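Local coordinates for dihydroorotase (Saccharomyces cerevisiae S288C, PDB 6L0I), which catalyses the reversible zinc-dependent interconversion of N-carbamoyl-L-aspartate and (S)-dihydroorotate, the third step of de novo pyrimidine biosynthesis, at residues G20-L25 against K342-I347; F253-D258 against K301-D306. All blocks are in the same frame, centred on the assembly; numbering follows the deposited sequence.

Contact 1. Residues G20-L25 against K342-I347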
loop_
_atom_site.group_PDB
_atom_site.type_symbol
_atom_site.label_atom_id
_atom_site.label_comp_id
_atom_site.label_asym_id
_atom_site.label_seq_id
_atom_site.Cartn_x
_atom_site.Cartn_y
_atom_site.Cartn_z
ATOM N N GLY A 20 5.813 -28.360 -8.670
ATOM C CA GLY A 20 4.631 -28.828 -9.380
ATOM C C GLY A 20 4.407 -28.134 -10.706
ATOM O O GLY A 20 5.345 -27.737 -11.412
ATOM N N ALA A 21 3.122 -27.967 -11.041
ATOM C CA ALA A 21 2.765 -27.384 -12.333
ATOM C C ALA A 21 3.282 -25.964 -12.477
ATOM O O ALA A 21 3.604 -25.539 -13.592
ATOM C CB ALA A 21 1.250 -27.401 -12.530
ATOM N N MET A 22 3.330 -25.202 -11.375
ATOM C CA MET A 22 3.889 -23.854 -11.431
ATOM C C MET A 22 5.331 -23.888 -11.911
ATOM O O MET A 22 5.742 -23.086 -12.756
ATOM C CB MET A 22 3.828 -23.194 -10.056
ATOM C CG MET A 22 4.394 -21.777 -10.092
ATOM S SD MET A 22 3.065 -20.722 -10.646
ATOM C CE MET A 22 3.639 -20.095 -12.151
ATOM N N CYS A 23 6.113 -24.813 -11.351
ATOM C CA CYS A 23 7.511 -24.977 -11.733
ATOM C C CYS A 23 7.659 -25.326 -13.212
ATOM O O CYS A 23 8.462 -24.721 -13.926
ATOM C CB CYS A 23 8.137 -26.056 -10.856
ATOM S SG CYS A 23 9.889 -26.223 -11.086
ATOM N N GLU A 24 6.875 -26.285 -13.697
ATOM C CA GLU A 24 6.902 -26.608 -15.121
ATOM C C GLU A 24 6.640 -25.387 -16.003
ATOM O O GLU A 24 7.230 -25.261 -17.084
ATOM C CB GLU A 24 5.887 -27.700 -15.409
ATOM C CG GLU A 24 6.337 -29.039 -14.881
ATOM C CD GLU A 24 5.244 -30.058 -14.961
ATOM O OE1 GLU A 24 4.170 -29.727 -15.518
ATOM O OE2 GLU A 24 5.452 -31.179 -14.457
ATOM N N LEU A 25 5.770 -24.470 -15.565
ATOM C CA LEU A 25 5.504 -23.288 -16.382
ATOM C C LEU A 25 6.650 -22.286 -16.292
ATOM O O LEU A 25 6.970 -21.614 -17.277
ATOM C CB LEU A 25 4.176 -22.645 -15.950
ATOM C CG LEU A 25 3.718 -21.271 -16.478
ATOM C CD1 LEU A 25 3.394 -21.279 -17.970
ATOM C CD2 LEU A 25 2.511 -20.755 -15.695
ATOM N N LYS A 342 -3.754 -25.102 -18.144
ATOM C CA LYS A 342 -4.529 -25.887 -17.190
ATOM C C LYS A 342 -5.016 -24.960 -16.077
ATOM O O LYS A 342 -5.696 -23.970 -16.363
ATOM C CB LYS A 342 -3.700 -27.056 -16.642
ATOM C CG LYS A 342 -3.046 -27.915 -17.725
ATOM C CD LYS A 342 -2.276 -29.096 -17.132
ATOM C CE LYS A 342 -0.857 -29.179 -17.696
ATOM N NZ LYS A 342 -0.837 -29.076 -19.186
ATOM N N ASP A 343 -4.647 -25.231 -14.819
ATOM C CA ASP A 343 -5.182 -24.450 -13.706
ATOM C C ASP A 343 -4.448 -23.135 -13.446
ATOM O O ASP A 343 -4.998 -22.287 -12.736
ATOM C CB ASP A 343 -5.161 -25.269 -12.411
ATOM C CG ASP A 343 -5.949 -26.560 -12.521
ATOM O OD1 ASP A 343 -6.726 -26.691 -13.493
ATOM O OD2 ASP A 343 -5.793 -27.435 -11.637
ATOM N N ILE A 344 -3.236 -22.937 -13.979
ATOM C CA ILE A 344 -2.346 -21.856 -13.542
ATOM C C ILE A 344 -2.404 -20.694 -14.533
ATOM O O ILE A 344 -2.123 -20.870 -15.723
ATOM C CB ILE A 344 -0.891 -22.333 -13.397
ATOM C CG1 ILE A 344 -0.709 -23.443 -12.342
ATOM C CG2 ILE A 344 0.014 -21.138 -13.141
ATOM C CD1 ILE A 344 -1.695 -23.462 -11.224
ATOM N N SER A 345 -2.717 -19.495 -14.035
ATOM C CA SER A 345 -2.515 -18.258 -14.781
ATOM C C SER A 345 -1.735 -17.266 -13.920
ATOM O O SER A 345 -1.962 -17.174 -12.710
ATOM C CB SER A 345 -3.858 -17.651 -15.226
ATOM O OG SER A 345 -4.632 -18.587 -15.970
ATOM N N ILE A 346 -0.794 -16.541 -14.529
ATOM C CA ILE A 346 -0.027 -15.509 -13.839
ATOM C C ILE A 346 -0.246 -14.196 -14.554
ATOM O O ILE A 346 -0.231 -14.155 -15.788
ATOM C CB ILE A 346 1.494 -15.757 -13.812
ATOM C CG1 ILE A 346 1.886 -17.156 -13.396
ATOM C CG2 ILE A 346 2.211 -14.699 -12.963
ATOM C CD1 ILE A 346 3.222 -17.470 -14.025
ATOM N N ILE A 347 -0.358 -13.119 -13.782
ATOM C CA ILE A 347 -0.251 -11.762 -14.310
ATOM C C ILE A 347 1.224 -11.373 -14.300
ATOM O O ILE A 347 1.824 -11.305 -13.219
ATOM C CB ILE A 347 -1.077 -10.771 -13.485
ATOM C CG1 ILE A 347 -2.450 -11.371 -13.150
ATOM C CG2 ILE A 347 -1.169 -9.441 -14.215
ATOM C CD1 ILE A 347 -3.286 -11.723 -14.365
#

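Contact 2. Residues F253-D258 against K301-D306. With ZN (zinc ion), chain E; LMR ((2S)-2-hydroxybutanedioic acid), chain G.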
loop_
_atom_site.group_PDB
_atom_site.type_symbol
_atom_site.label_atom_id
_atom_site.label_comp_id
_atom_site.label_asym_id
_atom_site.label_seq_id
_atom_site.Cartn_x
_atom_site.Cartn_y
_atom_site.Cartn_z
ATOM N N PHE A 253 26.549 -3.720 -7.000
ATOM C CA PHE A 253 25.137 -3.777 -7.376
ATOM C C PHE A 253 24.996 -4.650 -8.609
ATOM O O PHE A 253 25.623 -4.371 -9.638
ATOM C CB PHE A 253 24.576 -2.389 -7.667
ATOM C CG PHE A 253 24.606 -1.462 -6.489
ATOM C CD1 PHE A 253 24.018 -1.818 -5.295
ATOM C CD2 PHE A 253 25.224 -0.227 -6.587
ATOM C CE1 PHE A 253 24.049 -0.958 -4.216
ATOM C CE2 PHE A 253 25.253 0.639 -5.513
ATOM C CZ PHE A 253 24.670 0.275 -4.329
ATOM N N PHE A 254 24.177 -5.697 -8.520
ATOM C CA PHE A 254 23.897 -6.480 -9.713
ATOM C C PHE A 254 22.465 -6.999 -9.683
ATOM O O PHE A 254 21.764 -6.918 -8.676
ATOM C CB PHE A 254 24.914 -7.622 -9.905
ATOM C CG PHE A 254 25.204 -8.439 -8.663
ATOM C CD1 PHE A 254 26.275 -8.127 -7.853
ATOM C CD2 PHE A 254 24.448 -9.559 -8.360
ATOM C CE1 PHE A 254 26.572 -8.887 -6.745
ATOM C CE2 PHE A 254 24.728 -10.326 -7.247
ATOM C CZ PHE A 254 25.798 -9.988 -6.437
ATOM N N PHE A 255 22.047 -7.545 -10.822
ATOM C CA PHE A 255 20.658 -7.914 -11.040
ATOM C C PHE A 255 20.273 -9.171 -10.264
ATOM O O PHE A 255 20.943 -10.201 -10.361
ATOM C CB PHE A 255 20.428 -8.135 -12.531
ATOM C CG PHE A 255 19.015 -8.505 -12.887
ATOM C CD1 PHE A 255 17.952 -7.756 -12.422
ATOM C CD2 PHE A 255 18.757 -9.602 -13.691
ATOM C CE1 PHE A 255 16.649 -8.085 -12.755
ATOM C CE2 PHE A 255 17.461 -9.940 -14.028
ATOM C CZ PHE A 255 16.404 -9.173 -13.563
ATOM N N GLY A 256 19.173 -9.077 -9.504
ATOM C CA GLY A 256 18.455 -10.232 -8.990
ATOM C C GLY A 256 16.962 -9.971 -9.062
ATOM O O GLY A 256 16.460 -9.076 -8.396
ATOM N N SER A 257 16.241 -10.711 -9.885
ATOM C CA SER A 257 14.895 -10.293 -10.260
ATOM C C SER A 257 13.895 -10.366 -9.105
ATOM O O SER A 257 12.969 -9.550 -9.058
ATOM C CB SER A 257 14.393 -11.155 -11.405
ATOM O OG SER A 257 14.165 -12.466 -10.927
ATOM N N ASP A 258 14.063 -11.324 -8.187
ATOM C CA ASP A 258 13.019 -11.726 -7.242
ATOM C C ASP A 258 11.705 -11.956 -7.969
ATOM O O ASP A 258 10.627 -11.543 -7.521
ATOM C CB ASP A 258 12.833 -10.719 -6.099
ATOM C CG ASP A 258 11.950 -11.271 -4.986
ATOM O OD1 ASP A 258 11.993 -12.503 -4.780
ATOM O OD2 ASP A 258 11.178 -10.497 -4.350
ATOM N N LYS A 301 25.831 -4.698 -19.466
ATOM C CA LYS A 301 26.531 -5.978 -19.377
ATOM C C LYS A 301 27.067 -6.223 -17.971
ATOM O O LYS A 301 27.025 -7.353 -17.472
ATOM C CB LYS A 301 27.667 -6.036 -20.403
ATOM C CG LYS A 301 28.273 -7.439 -20.586
ATOM C CD LYS A 301 29.584 -7.403 -21.375
ATOM C CE LYS A 301 30.444 -8.651 -21.112
ATOM N NZ LYS A 301 29.705 -9.898 -21.478
ATOM N N GLY A 302 27.575 -5.178 -17.313
ATOM C CA GLY A 302 28.061 -5.346 -15.953
ATOM C C GLY A 302 26.944 -5.652 -14.969
ATOM O O GLY A 302 27.062 -6.552 -14.132
ATOM N N PHE A 303 25.836 -4.916 -15.063
ATOM C CA PHE A 303 24.746 -5.102 -14.107
ATOM C C PHE A 303 24.118 -6.483 -14.251
ATOM O O PHE A 303 23.776 -7.129 -13.256
ATOM C CB PHE A 303 23.700 -4.004 -14.297
ATOM C CG PHE A 303 22.525 -4.121 -13.380
ATOM C CD1 PHE A 303 22.661 -3.882 -12.023
ATOM C CD2 PHE A 303 21.286 -4.481 -13.870
ATOM C CE1 PHE A 303 21.574 -3.990 -11.165
ATOM C CE2 PHE A 303 20.187 -4.600 -13.019
ATOM C CZ PHE A 303 20.340 -4.354 -11.663
ATOM N N VAL A 304 24.027 -6.979 -15.482
ATOM C CA VAL A 304 23.269 -8.189 -15.788
ATOM C C VAL A 304 24.158 -9.423 -15.978
ATOM O O VAL A 304 23.642 -10.553 -15.964
ATOM C CB VAL A 304 22.370 -7.900 -17.015
ATOM C CG1 VAL A 304 22.055 -9.125 -17.840
ATOM C CG2 VAL A 304 21.091 -7.206 -16.557
ATOM N N SER A 305 25.479 -9.256 -16.062
ATOM C CA SER A 305 26.369 -10.392 -16.277
ATOM C C SER A 305 27.612 -10.359 -15.392
ATOM O O SER A 305 27.774 -11.203 -14.506
ATOM C CB SER A 305 26.787 -10.440 -17.748
ATOM O OG SER A 305 27.226 -11.732 -18.094
ATOM N N ASP A 306 28.484 -9.374 -15.618
ATOM C CA ASP A 306 29.828 -9.382 -15.040
ATOM C C ASP A 306 29.800 -9.457 -13.518
ATOM O O ASP A 306 30.403 -10.356 -12.912
ATOM C CB ASP A 306 30.598 -8.137 -15.497
ATOM C CG ASP A 306 30.739 -8.059 -17.014
ATOM O OD1 ASP A 306 30.550 -9.101 -17.674
ATOM O OD2 ASP A 306 31.035 -6.961 -17.547
HETATM ZN ZN ZN E . 12.740 -13.601 -3.160
HETATM C C1 LMR G . 10.166 -12.609 -1.381
HETATM O O1A LMR G . 10.169 -11.877 -0.365
HETATM O O1B LMR G . 11.206 -12.581 -2.088
HETATM C C2 LMR G . 8.946 -13.494 -1.719
HETATM O O2 LMR G . 7.793 -12.817 -2.208
HETATM C C3 LMR G . 9.336 -14.413 -2.841
HETATM C C4 LMR G . 8.162 -15.369 -3.022
HETATM O O4A LMR G . 6.965 -14.957 -3.130
HETATM O O4B LMR G . 8.444 -16.581 -3.092
#

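Contact 1. Residues G20-L25 against K342-I347
Ile344, which packs on Met22 and Leu25, gives its backbone N to Asp340 OD1, and the same oxygen takes the N of Lys342. The bond to Lys342 makes an Asx turn in the loop of the β-hairpin formed by strands 338-339 and 345-346. Ser339 OG bonds to Ile344 O, so both polar backbone atoms of Ile344 have partners within the hairpin. The hairpin then offers Ile344 and Ile346 to the start of helix 20-32, which follows strand 11-15 of the metal-dependent hydrolase barrel. The meeting is purely apolar. Ile344 CG2 meets two side chains on the helix side, 3.6 Å from Leu25 CD2 and 3.9 Å from Met22 CE. Met22 and Ile344 cross at about a right angle, and Met22 SD is 4.0 Å from Ile344 CG2. Met22 leaves the helix with CG opposite its backbone N (chi1 -179°), then bends at chi2 and chi3, and this brings CE round to Ile346. There CE lies 3.6 Å from Ile346 CG1; it comes closer still to CD1, but that approach is tighter than usual and its exact value is doubtful. Leu25 runs past both isoleucines in the opposite direction, and its CD2 is 3.8 Å from Ile346 CD1. Ile338 also touches Leu25 and Ile346, and Pro261 touches Met22, so the cluster continues beyond the two segments. The side chain of Met22 is about 10 Å from the bound malate. At the exposed margin, Ala21 CB makes a looser contact with Ile344 CG1 at 4.4 Å.

Contact 2. Residues F253-D258 against K301-D306
One face of the Phe303 ring carries the CB and backbone N of Phe255. Phe255 CB makes a CH-pi contact there, 4.0 Å from the Phe303 ring centroid, and on the same side Phe255 N stands 3.6 Å above the plane, towards the rim. The Phe255 ring has Ser257 N on one face, 3.9 Å above its plane. The two rings are only obliquely related, with centroids 6.0 Å apart and planes at 48°. Phe303 points CG opposite its backbone N (chi1 179°), which carries the ring from the helix across the strand backbone. Its CE1 comes within 3.5 Å of Phe254 C. The backbone of the same residue adds the one hydrogen bond between the segments: Phe255 N gives to Phe303 O at 3.0 Å, with an N-H...O angle of 153° and the donor tilted out of the carbonyl plane. Phe303 thus holds Phe255 by both its ring and its carbonyl. An alanine in place of Phe303 would keep the carbonyl, but would probably open a gap beside the backbone of Phe254 and leave Phe255 CB without the ring face it rests on. Val304 CG2 also touches Phe255 CB, and Ile287 of helix 283-293 touches Phe255, Phe303 and Val304. Helix 300-312 widens here into a pi-type turn at 302-306. The backbone of strand 253-255 also bonds to neighbouring strands: Phe254 to Leu209 of strand 205-209, and Phe255 to Met13 of strand 11-15. Beyond strand 253-255, Asp258 OD1 binds a zinc ion at 2.1 Å. His14, His16 and malate O1B share this metal. A metal-binding aspartate just after a barrel strand is a hallmark of the amidohydrolase (βα)8 barrel.

In the fold
From the N terminus, the chain passes strand 11-15, with the metal-binding histidines in and just after it, then enters helix 20-32, where contact 1 begins. It runs through the barrel to strand 253-255. Contact 2 closes a loop of 42 residues when helix 300-312 returns to that strand. Only later does 342-347 come back to helix 20-32, closing a loop of 316 residues, so contact 2 is nested inside contact 1. Their centres are 26 Å apart and they do not touch. Contact 1 joins a late hairpin to an early helix near the periphery. Contact 2 joins a helix to an inner strand that leads to the zinc site.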